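Local coordinates for protein cytochrome P450 (Bacillus megaterium, PDB 5L92) that binds heme and the steroid corticosterone, and probably oxidises steroids as a monooxygenase using molecular oxygen, at residues S27-M32 with D48-D53; D149-P154 with D212-L217; S319-A324 with H342-R347. One frame throughout, in Å; residues are numbered along the deposited sequence.

Contact 1 (S27-M32 with D48-D53); sequences SWYEEM and DVFHYD
Trp28 meets 48-53 through the six-membered part of its indole, which takes the edge of Phe50 on one face. The pair is edge-to-face, ring centroids 5.0 Å apart and planes at 85°, with Trp28 CH2 3.6 Å from Phe50 CZ. One residue on, Tyr29 brings CD1 to 4.1 Å from Phe50 CE1, while its hydroxyl is hydrogen-bonded to Gln290. A helical turn after Trp28, Met32 covers a face of the phenyl group: its CB stands 3.6 Å from the Phe50 centroid, a CH-pi contact. With CG anti to the carbonyl carbon (chi1 -65°), the methionine runs alongside Phe50 and lays CG against CE2 before the chain bends away; SD, 5.4 Å from the same centroid, makes an oblique Met-aromatic contact. Were Phe50 an alanine, the CB of Met32 would probably lose the ring face it rests on and the Trp28 face its edge partner. Trp316 adds a further ring, stacked on Phe50 and edge-to-face with Trp28. Asp48 approaches Trp28 only loosely; its OD2 is salt-bridged to Arg44 and its OD1 accepts from Trp316 NE1. The whole is an aromatic cluster that packs helix 26-33, near the N-terminus of the P450 fold, against the residue that follows strand 46-49 of the mixed beta-sheet.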
loop_
_atom_site.group_PDB
_atom_site.type_symbol
_atom_site.label_atom_id
_atom_site.label_comp_id
_atom_site.label_asym_id
_atom_site.label_seq_id
_atom_site.Cartn_x
_atom_site.Cartn_y
_atom_site.Cartn_z
ATOM N N SER A 27 -18.086 8.019 7.176
ATOM C CA SER A 27 -19.343 8.086 7.927
ATOM C C SER A 27 -19.828 6.692 8.314
ATOM O O SER A 27 -20.302 6.477 9.438
ATOM C CB SER A 27 -20.410 8.818 7.108
ATOM O OG SER A 27 -20.147 10.198 7.108
ATOM N N TRP A 28 -19.701 5.738 7.397
ATOM C CA TRP A 28 -19.984 4.336 7.690
ATOM C C TRP A 28 -19.120 3.803 8.828
ATOM O O TRP A 28 -19.637 3.178 9.771
ATOM C CB TRP A 28 -19.761 3.495 6.446
ATOM C CG TRP A 28 -20.048 2.009 6.654
ATOM C CD1 TRP A 28 -21.221 1.454 7.119
ATOM C CD2 TRP A 28 -19.146 0.902 6.436
ATOM N NE1 TRP A 28 -21.102 0.077 7.186
ATOM C CE2 TRP A 28 -19.846 -0.285 6.772
ATOM C CE3 TRP A 28 -17.824 0.797 5.984
ATOM C CZ2 TRP A 28 -19.279 -1.551 6.634
ATOM C CZ3 TRP A 28 -17.262 -0.460 5.861
ATOM C CH2 TRP A 28 -17.987 -1.618 6.198
ATOM N N TYR A 29 -17.786 3.979 8.721
ATOM C CA TYR A 29 -16.882 3.587 9.801
ATOM C C TYR A 29 -17.347 4.156 11.142
ATOM O O TYR A 29 -17.349 3.458 12.164
ATOM C CB TYR A 29 -15.445 4.078 9.533
ATOM C CG TYR A 29 -14.679 3.549 8.327
ATOM C CD1 TYR A 29 -15.023 2.362 7.688
ATOM C CD2 TYR A 29 -13.567 4.245 7.858
ATOM C CE1 TYR A 29 -14.302 1.912 6.583
ATOM C CE2 TYR A 29 -12.860 3.816 6.777
ATOM C CZ TYR A 29 -13.210 2.634 6.149
ATOM O OH TYR A 29 -12.484 2.198 5.078
ATOM N N GLU A 30 -17.664 5.445 11.169
ATOM C CA GLU A 30 -18.058 6.096 12.417
ATOM C C GLU A 30 -19.329 5.474 12.985
ATOM O O GLU A 30 -19.389 5.136 14.175
ATOM C CB GLU A 30 -18.252 7.586 12.184
ATOM C CG GLU A 30 -18.758 8.374 13.397
ATOM C CD GLU A 30 -18.878 9.841 13.077
ATOM O OE1 GLU A 30 -19.674 10.184 12.175
ATOM O OE2 GLU A 30 -18.153 10.643 13.694
ATOM N N GLU A 31 -20.360 5.332 12.150
ATOM C CA GLU A 31 -21.577 4.638 12.554
ATOM C C GLU A 31 -21.253 3.320 13.252
ATOM O O GLU A 31 -21.743 3.054 14.355
ATOM C CB GLU A 31 -22.477 4.381 11.331
ATOM C CG GLU A 31 -23.862 3.774 11.653
ATOM C CD GLU A 31 -24.712 4.679 12.547
ATOM O OE1 GLU A 31 -24.592 5.922 12.446
ATOM O OE2 GLU A 31 -25.493 4.144 13.365
ATOM N N MET A 32 -20.433 2.476 12.611
ATOM C CA MET A 32 -20.146 1.144 13.156
ATOM C C MET A 32 -19.317 1.228 14.432
ATOM O O MET A 32 -19.582 0.505 15.397
ATOM C CB MET A 32 -19.408 0.294 12.109
ATOM C CG MET A 32 -20.199 -0.025 10.861
ATOM S SD MET A 32 -21.824 -0.724 11.187
ATOM C CE MET A 32 -22.939 0.377 10.300
ATOM N N ASP A 48 -16.108 -7.797 10.597
ATOM C CA ASP A 48 -15.529 -6.466 10.533
ATOM C C ASP A 48 -15.091 -5.999 11.922
ATOM O O ASP A 48 -15.767 -6.263 12.921
ATOM C CB ASP A 48 -16.551 -5.497 9.963
ATOM C CG ASP A 48 -16.836 -5.748 8.510
ATOM O OD1 ASP A 48 -15.915 -6.084 7.743
ATOM O OD2 ASP A 48 -18.001 -5.588 8.127
ATOM N N VAL A 49 -13.937 -5.331 11.981
ATOM C CA VAL A 49 -13.389 -4.768 13.225
ATOM C C VAL A 49 -13.047 -3.293 12.977
ATOM O O VAL A 49 -12.133 -2.978 12.200
ATOM C CB VAL A 49 -12.165 -5.555 13.690
ATOM C CG1 VAL A 49 -11.543 -4.942 14.925
ATOM C CG2 VAL A 49 -12.565 -7.020 13.952
ATOM N N PHE A 50 -13.752 -2.395 13.665
ATOM C CA PHE A 50 -13.704 -0.978 13.330
ATOM C C PHE A 50 -13.018 -0.096 14.363
ATOM O O PHE A 50 -12.671 1.039 14.036
ATOM C CB PHE A 50 -15.122 -0.434 13.120
ATOM C CG PHE A 50 -15.835 -1.000 11.916
ATOM C CD1 PHE A 50 -15.590 -0.515 10.649
ATOM C CD2 PHE A 50 -16.791 -1.988 12.059
ATOM C CE1 PHE A 50 -16.262 -1.043 9.524
ATOM C CE2 PHE A 50 -17.468 -2.496 10.955
ATOM C CZ PHE A 50 -17.194 -2.025 9.686
ATOM N N HIS A 51 -12.876 -0.537 15.592
ATOM C CA HIS A 51 -12.296 0.321 16.606
ATOM C C HIS A 51 -10.821 0.024 16.753
ATOM O O HIS A 51 -10.344 -1.074 16.448
ATOM C CB HIS A 51 -13.023 0.184 17.948
ATOM C CG HIS A 51 -12.872 -1.150 18.612
ATOM N ND1 HIS A 51 -13.149 -2.348 17.976
ATOM C CD2 HIS A 51 -12.509 -1.470 19.877
ATOM C CE1 HIS A 51 -12.952 -3.342 18.824
ATOM N NE2 HIS A 51 -12.557 -2.835 19.981
ATOM N N TYR A 52 -10.106 1.046 17.218
ATOM C CA TYR A 52 -8.643 1.029 17.232
ATOM C C TYR A 52 -8.114 -0.148 18.022
ATOM O O TYR A 52 -7.176 -0.833 17.591
ATOM C CB TYR A 52 -8.115 2.335 17.829
ATOM C CG TYR A 52 -6.620 2.512 17.817
ATOM C CD1 TYR A 52 -5.799 1.809 18.697
ATOM C CD2 TYR A 52 -6.026 3.403 16.946
ATOM C CE1 TYR A 52 -4.427 1.997 18.678
ATOM C CE2 TYR A 52 -4.684 3.586 16.923
ATOM C CZ TYR A 52 -3.883 2.895 17.793
ATOM O OH TYR A 52 -2.534 3.121 17.739
ATOM N N ASP A 53 -8.686 -0.386 19.195
ATOM C CA ASP A 53 -8.162 -1.424 20.064
ATOM C C ASP A 53 -8.382 -2.786 19.437
ATOM O O ASP A 53 -7.540 -3.676 19.578
ATOM C CB ASP A 53 -8.836 -1.339 21.444
ATOM C CG ASP A 53 -8.225 -2.304 22.465
ATOM O OD1 ASP A 53 -7.061 -2.076 22.880
ATOM O OD2 ASP A 53 -8.909 -3.288 22.847
#

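Contact 2 (D149-P154 with D212-L217); sequences DILGVP and DIISVL
The closing turn of helix 141-151 meets the opening turn of helix 213-222, with Gly152 CA 5.1 Å from Asp212 CA. Gly152, at positive phi (85°), is the C-prime residue of a Schellman motif, and Asp212 is the N-cap of the other helix. One backbone bond joins the ends: Ile213 N donates to Ile150 O over 3.0 Å, nearly straight at 168°. Asp212 CB fits against the same carbonyl and that of the next residue, 3.3 Å from Leu151 O. Beside this bond, Ile213 puts CG2 between its own backbone N and carbonyl carbon, where this methyl meets Ile150 CG2 and Leu151 CD2, each 4.0 Å away. Ile214 brings CG1 and CD1 up to Leu151 O, each 3.6 Å away. The Asp212 carboxylate turns back to its own helix: OD1 accepts from Ser215 N at 2.8 Å, nearly in line with the C-O bond, and from Ser215 OG above the carboxylate plane. Its OD2 forms a salt bridge with Lys205, which also donates to Gly152 O. A C-terminal carbonyl thus receives an N-terminal amide, so the two helix ends partly satisfy one another, and the lysine probably offsets the negative charge of the cap.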
loop_
_atom_site.group_PDB
_atom_site.type_symbol
_atom_site.label_atom_id
_atom_site.label_comp_id
_atom_site.label_asym_id
_atom_site.label_seq_id
_atom_site.Cartn_x
_atom_site.Cartn_y
_atom_site.Cartn_z
ATOM N N ASP A 149 14.665 -0.752 -9.993
ATOM C CA ASP A 149 16.096 -0.722 -9.678
ATOM C C ASP A 149 16.434 -1.634 -8.505
ATOM O O ASP A 149 17.469 -2.299 -8.514
ATOM C CB ASP A 149 16.546 0.698 -9.363
ATOM C CG ASP A 149 16.779 1.523 -10.609
ATOM O OD1 ASP A 149 16.674 0.976 -11.731
ATOM O OD2 ASP A 149 17.077 2.721 -10.465
ATOM N N ILE A 150 15.568 -1.690 -7.495
ATOM C CA ILE A 150 15.816 -2.539 -6.329
ATOM C C ILE A 150 15.773 -4.021 -6.706
ATOM O O ILE A 150 16.582 -4.815 -6.213
ATOM C CB ILE A 150 14.793 -2.233 -5.215
ATOM C CG1 ILE A 150 15.079 -0.888 -4.553
ATOM C CG2 ILE A 150 14.795 -3.336 -4.133
ATOM C CD1 ILE A 150 13.956 -0.425 -3.643
ATOM N N LEU A 151 14.783 -4.428 -7.513
ATOM C CA LEU A 151 14.706 -5.821 -7.961
ATOM C C LEU A 151 15.779 -6.159 -8.999
ATOM O O LEU A 151 16.222 -7.308 -9.078
ATOM C CB LEU A 151 13.315 -6.116 -8.524
ATOM C CG LEU A 151 12.217 -5.945 -7.475
ATOM C CD1 LEU A 151 10.812 -5.869 -8.080
ATOM C CD2 LEU A 151 12.311 -7.082 -6.492
ATOM N N GLY A 152 16.211 -5.183 -9.785
ATOM C CA GLY A 152 17.136 -5.422 -10.868
ATOM C C GLY A 152 16.448 -5.863 -12.139
ATOM O O GLY A 152 17.026 -6.643 -12.907
ATOM N N VAL A 153 15.233 -5.374 -12.395
ATOM C CA VAL A 153 14.483 -5.758 -13.589
ATOM C C VAL A 153 14.384 -4.543 -14.496
ATOM O O VAL A 153 14.517 -3.406 -14.019
ATOM C CB VAL A 153 13.082 -6.307 -13.244
ATOM C CG1 VAL A 153 13.187 -7.448 -12.273
ATOM C CG2 VAL A 153 12.153 -5.203 -12.660
ATOM N N PRO A 154 14.120 -4.727 -15.790
ATOM C CA PRO A 154 14.155 -3.595 -16.723
ATOM C C PRO A 154 12.894 -2.745 -16.665
ATOM O O PRO A 154 11.766 -3.236 -16.813
ATOM C CB PRO A 154 14.305 -4.262 -18.096
ATOM C CG PRO A 154 13.763 -5.631 -17.922
ATOM C CD PRO A 154 14.075 -6.023 -16.484
ATOM N N ASP A 212 21.299 -6.009 -6.784
ATOM C CA ASP A 212 19.851 -5.999 -6.584
ATOM C C ASP A 212 19.487 -7.086 -5.585
ATOM O O ASP A 212 20.282 -7.975 -5.283
ATOM C CB ASP A 212 19.082 -6.210 -7.899
ATOM C CG ASP A 212 19.584 -7.428 -8.692
ATOM O OD1 ASP A 212 19.361 -8.571 -8.246
ATOM O OD2 ASP A 212 20.178 -7.236 -9.770
ATOM N N ILE A 213 18.260 -7.027 -5.082
ATOM C CA ILE A 213 17.901 -7.921 -3.998
ATOM C C ILE A 213 17.561 -9.325 -4.488
ATOM O O ILE A 213 17.536 -10.259 -3.684
ATOM C CB ILE A 213 16.742 -7.341 -3.174
ATOM C CG1 ILE A 213 16.551 -8.177 -1.921
ATOM C CG2 ILE A 213 15.472 -7.286 -3.993
ATOM C CD1 ILE A 213 16.005 -7.454 -0.784
ATOM N N ILE A 214 17.288 -9.519 -5.771
ATOM C CA ILE A 214 17.131 -10.883 -6.259
ATOM C C ILE A 214 18.474 -11.610 -6.229
ATOM O O ILE A 214 18.572 -12.736 -5.728
ATOM C CB ILE A 214 16.515 -10.879 -7.666
ATOM C CG1 ILE A 214 15.085 -10.341 -7.577
ATOM C CG2 ILE A 214 16.571 -12.310 -8.302
ATOM C CD1 ILE A 214 14.363 -10.353 -8.892
ATOM N N SER A 215 19.521 -10.971 -6.769
ATOM C CA SER A 215 20.883 -11.489 -6.649
ATOM C C SER A 215 21.238 -11.736 -5.196
ATOM O O SER A 215 21.794 -12.779 -4.853
ATOM C CB SER A 215 21.880 -10.504 -7.263
ATOM O OG SER A 215 21.628 -10.288 -8.644
ATOM N N VAL A 216 20.890 -10.801 -4.310
ATOM C CA VAL A 216 21.300 -10.968 -2.928
ATOM C C VAL A 216 20.650 -12.197 -2.320
ATOM O O VAL A 216 21.256 -12.866 -1.484
ATOM C CB VAL A 216 20.988 -9.702 -2.117
ATOM C CG1 VAL A 216 21.218 -9.967 -0.644
ATOM C CG2 VAL A 216 21.875 -8.562 -2.585
ATOM N N LEU A 217 19.412 -12.519 -2.708
ATOM C CA LEU A 217 18.759 -13.680 -2.119
ATOM C C LEU A 217 19.241 -14.981 -2.738
ATOM O O LEU A 217 19.282 -16.002 -2.049
ATOM C CB LEU A 217 17.253 -13.584 -2.287
ATOM C CG LEU A 217 16.626 -12.457 -1.493
ATOM C CD1 LEU A 217 15.372 -12.023 -2.204
ATOM C CD2 LEU A 217 16.362 -12.960 -0.093
#

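Contact 3 (S319-A324 with H342-R347); sequences SAHRDA and HMAFGR. With HEM (protoporphyrin IX containing Fe), chain C.
His321 reaches from the type I turn Ala320-Asp323 to the start of the cysteine-ligand (heme-binding) loop of the P450 fold, which runs on to the axial Cys352. Its CG lies anti to the carbonyl carbon, which helps to bring NE2 up to the 342-344 backbone. That nitrogen accepts from Met343 N at 2.9 Å, the amide tilted 20° from the ring plane. Since NE2 is an acceptor and the other nitrogen, ND1, is hydrogen-bonded to Ser287 OG, both ring nitrogens are engaged and the rotation of the ring is fixed. The CE1 edge rests on Ala344, 3.7 Å from its CB. His342 holds CG between its backbone N and carbonyl carbon (chi1 63°), folding its imidazole back over its own loop, where ND1 accepts from Ala344 N in the ring plane at 3.1 Å; its other nitrogen, NE2, is hydrogen-bonded to Glu280 OE1. The two imidazoles form an offset edge-to-face pair, the edge of His342 toward the face of His321, planes at 87°. Consecutive amides of the Met343-Gly346 type I turn are therefore taken by two different histidines. The Met343 side chain ends with CE 4.0 Å from Ala320 CB. On the porphyrin side the turn lies against the heme, with Ala344 O and Phe345 C each 3.4 Å from the methyl carbon CMA.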
loop_
_atom_site.group_PDB
_atom_site.type_symbol
_atom_site.label_atom_id
_atom_site.label_comp_id
_atom_site.label_asym_id
_atom_site.label_seq_id
_atom_site.Cartn_x
_atom_site.Cartn_y
_atom_site.Cartn_z
ATOM N N SER A 319 -10.856 2.870 9.622
ATOM C CA SER A 319 -11.764 3.168 10.722
ATOM C C SER A 319 -11.028 3.448 12.029
ATOM O O SER A 319 -11.338 4.420 12.731
ATOM C CB SER A 319 -12.730 2.002 10.901
ATOM O OG SER A 319 -13.719 2.315 11.864
ATOM N N ALA A 320 -10.087 2.575 12.392
ATOM C CA ALA A 320 -9.278 2.778 13.587
ATOM C C ALA A 320 -8.644 4.159 13.609
ATOM O O ALA A 320 -8.447 4.740 14.684
ATOM C CB ALA A 320 -8.178 1.717 13.677
ATOM N N HIS A 321 -8.255 4.674 12.433
ATOM C CA HIS A 321 -7.538 5.931 12.321
ATOM C C HIS A 321 -8.407 7.148 12.630
ATOM O O HIS A 321 -7.850 8.252 12.734
ATOM C CB HIS A 321 -6.984 6.081 10.914
ATOM C CG HIS A 321 -5.836 5.179 10.607
ATOM N ND1 HIS A 321 -5.419 4.921 9.318
ATOM C CD2 HIS A 321 -5.037 4.451 11.421
ATOM C CE1 HIS A 321 -4.378 4.110 9.359
ATOM N NE2 HIS A 321 -4.137 3.795 10.618
ATOM N N ARG A 322 -9.737 6.959 12.692
ATOM C CA ARG A 322 -10.737 7.969 13.006
ATOM C C ARG A 322 -11.382 7.762 14.388
ATOM O O ARG A 322 -12.409 8.369 14.682
ATOM C CB ARG A 322 -11.838 7.968 11.942
ATOM C CG ARG A 322 -11.421 8.090 10.487
ATOM C CD ARG A 322 -10.866 9.443 10.169
ATOM N NE ARG A 322 -10.576 9.681 8.752
ATOM C CZ ARG A 322 -11.301 10.472 7.961
ATOM N NH1 ARG A 322 -12.376 11.104 8.415
ATOM N NH2 ARG A 322 -10.938 10.654 6.721
ATOM N N ASP A 323 -10.810 6.914 15.225
ATOM C CA ASP A 323 -11.372 6.559 16.519
ATOM C C ASP A 323 -11.089 7.683 17.523
ATOM O O ASP A 323 -9.922 8.033 17.755
ATOM C CB ASP A 323 -10.734 5.237 16.955
ATOM C CG ASP A 323 -11.352 4.655 18.211
ATOM O OD1 ASP A 323 -11.682 5.435 19.134
ATOM O OD2 ASP A 323 -11.489 3.404 18.278
ATOM N N ALA A 324 -12.143 8.255 18.110
ATOM C CA ALA A 324 -11.949 9.459 18.933
ATOM C C ALA A 324 -11.108 9.184 20.178
ATOM O O ALA A 324 -10.374 10.073 20.637
ATOM C CB ALA A 324 -13.285 10.043 19.338
ATOM N N HIS A 342 -0.792 5.967 14.056
ATOM C CA HIS A 342 -1.638 5.269 13.125
ATOM C C HIS A 342 -1.027 3.905 12.796
ATOM O O HIS A 342 0.106 3.588 13.156
ATOM C CB HIS A 342 -1.813 6.106 11.885
ATOM C CG HIS A 342 -0.526 6.317 11.179
ATOM N ND1 HIS A 342 0.076 5.326 10.430
ATOM C CD2 HIS A 342 0.340 7.355 11.204
ATOM C CE1 HIS A 342 1.227 5.773 9.967
ATOM N NE2 HIS A 342 1.409 7.003 10.418
ATOM N N MET A 343 -1.825 3.084 12.131
ATOM C CA MET A 343 -1.445 1.736 11.743
ATOM C C MET A 343 -1.492 1.581 10.227
ATOM O O MET A 343 -1.830 0.519 9.722
ATOM C CB MET A 343 -2.373 0.720 12.434
ATOM C CG MET A 343 -2.119 0.650 13.941
ATOM S SD MET A 343 -3.062 -0.551 14.904
ATOM C CE MET A 343 -4.643 0.298 15.007
ATOM N N ALA A 344 -1.176 2.639 9.490
ATOM C CA ALA A 344 -1.333 2.585 8.050
ATOM C C ALA A 344 -0.346 1.602 7.428
ATOM O O ALA A 344 -0.573 1.143 6.313
ATOM C CB ALA A 344 -1.187 3.987 7.453
ATOM N N PHE A 345 0.727 1.266 8.137
ATOM C CA PHE A 345 1.670 0.247 7.725
ATOM C C PHE A 345 1.436 -1.076 8.440
ATOM O O PHE A 345 2.304 -1.951 8.407
ATOM C CB PHE A 345 3.100 0.715 7.986
ATOM C CG PHE A 345 3.525 1.865 7.126
ATOM C CD1 PHE A 345 3.590 1.738 5.766
ATOM C CD2 PHE A 345 3.838 3.100 7.700
ATOM C CE1 PHE A 345 3.980 2.793 4.981
ATOM C CE2 PHE A 345 4.248 4.159 6.899
ATOM C CZ PHE A 345 4.299 4.009 5.551
ATOM N N GLY A 346 0.297 -1.228 9.102
ATOM C CA GLY A 346 0.071 -2.399 9.902
ATOM C C GLY A 346 0.635 -2.220 11.296
ATOM O O GLY A 346 0.860 -1.121 11.762
ATOM N N ARG A 347 0.919 -3.351 11.932
ATOM C CA ARG A 347 1.258 -3.416 13.343
ATOM C C ARG A 347 1.632 -4.848 13.691
ATOM O O ARG A 347 0.844 -5.765 13.450
ATOM C CB ARG A 347 0.067 -2.972 14.213
ATOM C CG ARG A 347 0.221 -3.293 15.719
ATOM C CD ARG A 347 1.220 -2.374 16.397
ATOM N NE ARG A 347 0.705 -1.013 16.416
ATOM C CZ ARG A 347 0.117 -0.425 17.460
ATOM N NH1 ARG A 347 -0.026 -1.056 18.623
ATOM N NH2 ARG A 347 -0.328 0.819 17.333
HETATM C CHA HEM C . 3.317 -5.128 4.478
HETATM C CHB HEM C . 1.103 -0.835 3.711
HETATM C CHC HEM C . 4.631 0.557 0.758
HETATM C CHD HEM C . 6.527 -3.881 1.153
HETATM C C1A HEM C . 2.442 -4.051 4.554
HETATM C C2A HEM C . 1.301 -3.966 5.439
HETATM C C3A HEM C . 0.688 -2.793 5.215
HETATM C C4A HEM C . 1.433 -2.079 4.204
HETATM C CMA HEM C . -0.575 -2.276 5.931
HETATM C CAA HEM C . 0.848 -5.053 6.451
HETATM C CBA HEM C . 0.322 -6.312 5.760
HETATM C CGA HEM C . -0.418 -7.216 6.711
HETATM O O1A HEM C . -0.280 -7.083 7.934
HETATM O O2A HEM C . -1.185 -8.084 6.262
HETATM C C1B HEM C . 1.864 -0.043 2.885
HETATM C C2B HEM C . 1.651 1.362 2.561
HETATM C C3B HEM C . 2.639 1.722 1.724
HETATM C C4B HEM C . 3.481 0.564 1.498
HETATM C CMB HEM C . 0.518 2.237 3.131
HETATM C CAB HEM C . 2.958 3.091 1.087
HETATM C CBB HEM C . 2.546 4.256 1.612
HETATM C C1C HEM C . 5.461 -0.531 0.610
HETATM C C2C HEM C . 6.595 -0.610 -0.270
HETATM C C3C HEM C . 7.118 -1.816 -0.145
HETATM C C4C HEM C . 6.320 -2.577 0.776
HETATM C CMC HEM C . 7.167 0.517 -1.169
HETATM C CAC HEM C . 8.339 -2.263 -0.959
HETATM C CBC HEM C . 9.437 -2.683 -0.340
HETATM C C1D HEM C . 5.834 -4.612 2.075
HETATM C C2D HEM C . 6.132 -5.983 2.437
HETATM C C3D HEM C . 5.247 -6.350 3.375
HETATM C C4D HEM C . 4.365 -5.211 3.603
HETATM C CMD HEM C . 7.284 -6.796 1.789
HETATM C CAD HEM C . 5.122 -7.710 4.107
HETATM C CBD HEM C . 5.888 -7.691 5.445
HETATM C CGD HEM C . 5.686 -8.937 6.284
HETATM O O1D HEM C . 6.524 -9.222 7.170
HETATM O O2D HEM C . 4.675 -9.667 6.119
HETATM N NA HEM C . 2.518 -2.885 3.805
HETATM N NB HEM C . 2.974 -0.488 2.201
HETATM N NC HEM C . 5.315 -1.760 1.228
HETATM N ND HEM C . 4.736 -4.198 2.780
HETATM FE FE HEM C . 3.967 -2.292 2.547
#

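Overall arrangement
Contacts 1 and 3 are neighbours, their centres about 11 Å apart on the same side of the chain's centre. They touch directly: Phe50 O lies 2.7 Å from Ser319 OG, and Tyr52 N 2.9 Å from Asp323 OD2, both probable hydrogen bonds. Contact 2 sits across the molecule, its centre about 40 Å from that of contact 1 and about 32 Å from that of contact 3. The contacts differ in their distance from the heme: Ala344, Phe345 and Gly346 of contact 3 line its pocket, the Ile150 side chain of contact 2 comes within about 6 Å of it, and the Tyr29 side chain of contact 1 stays about 13 Å away. From corticosterone, the side chains of Ala344 and Leu151 are about 10 and 11 Å distant.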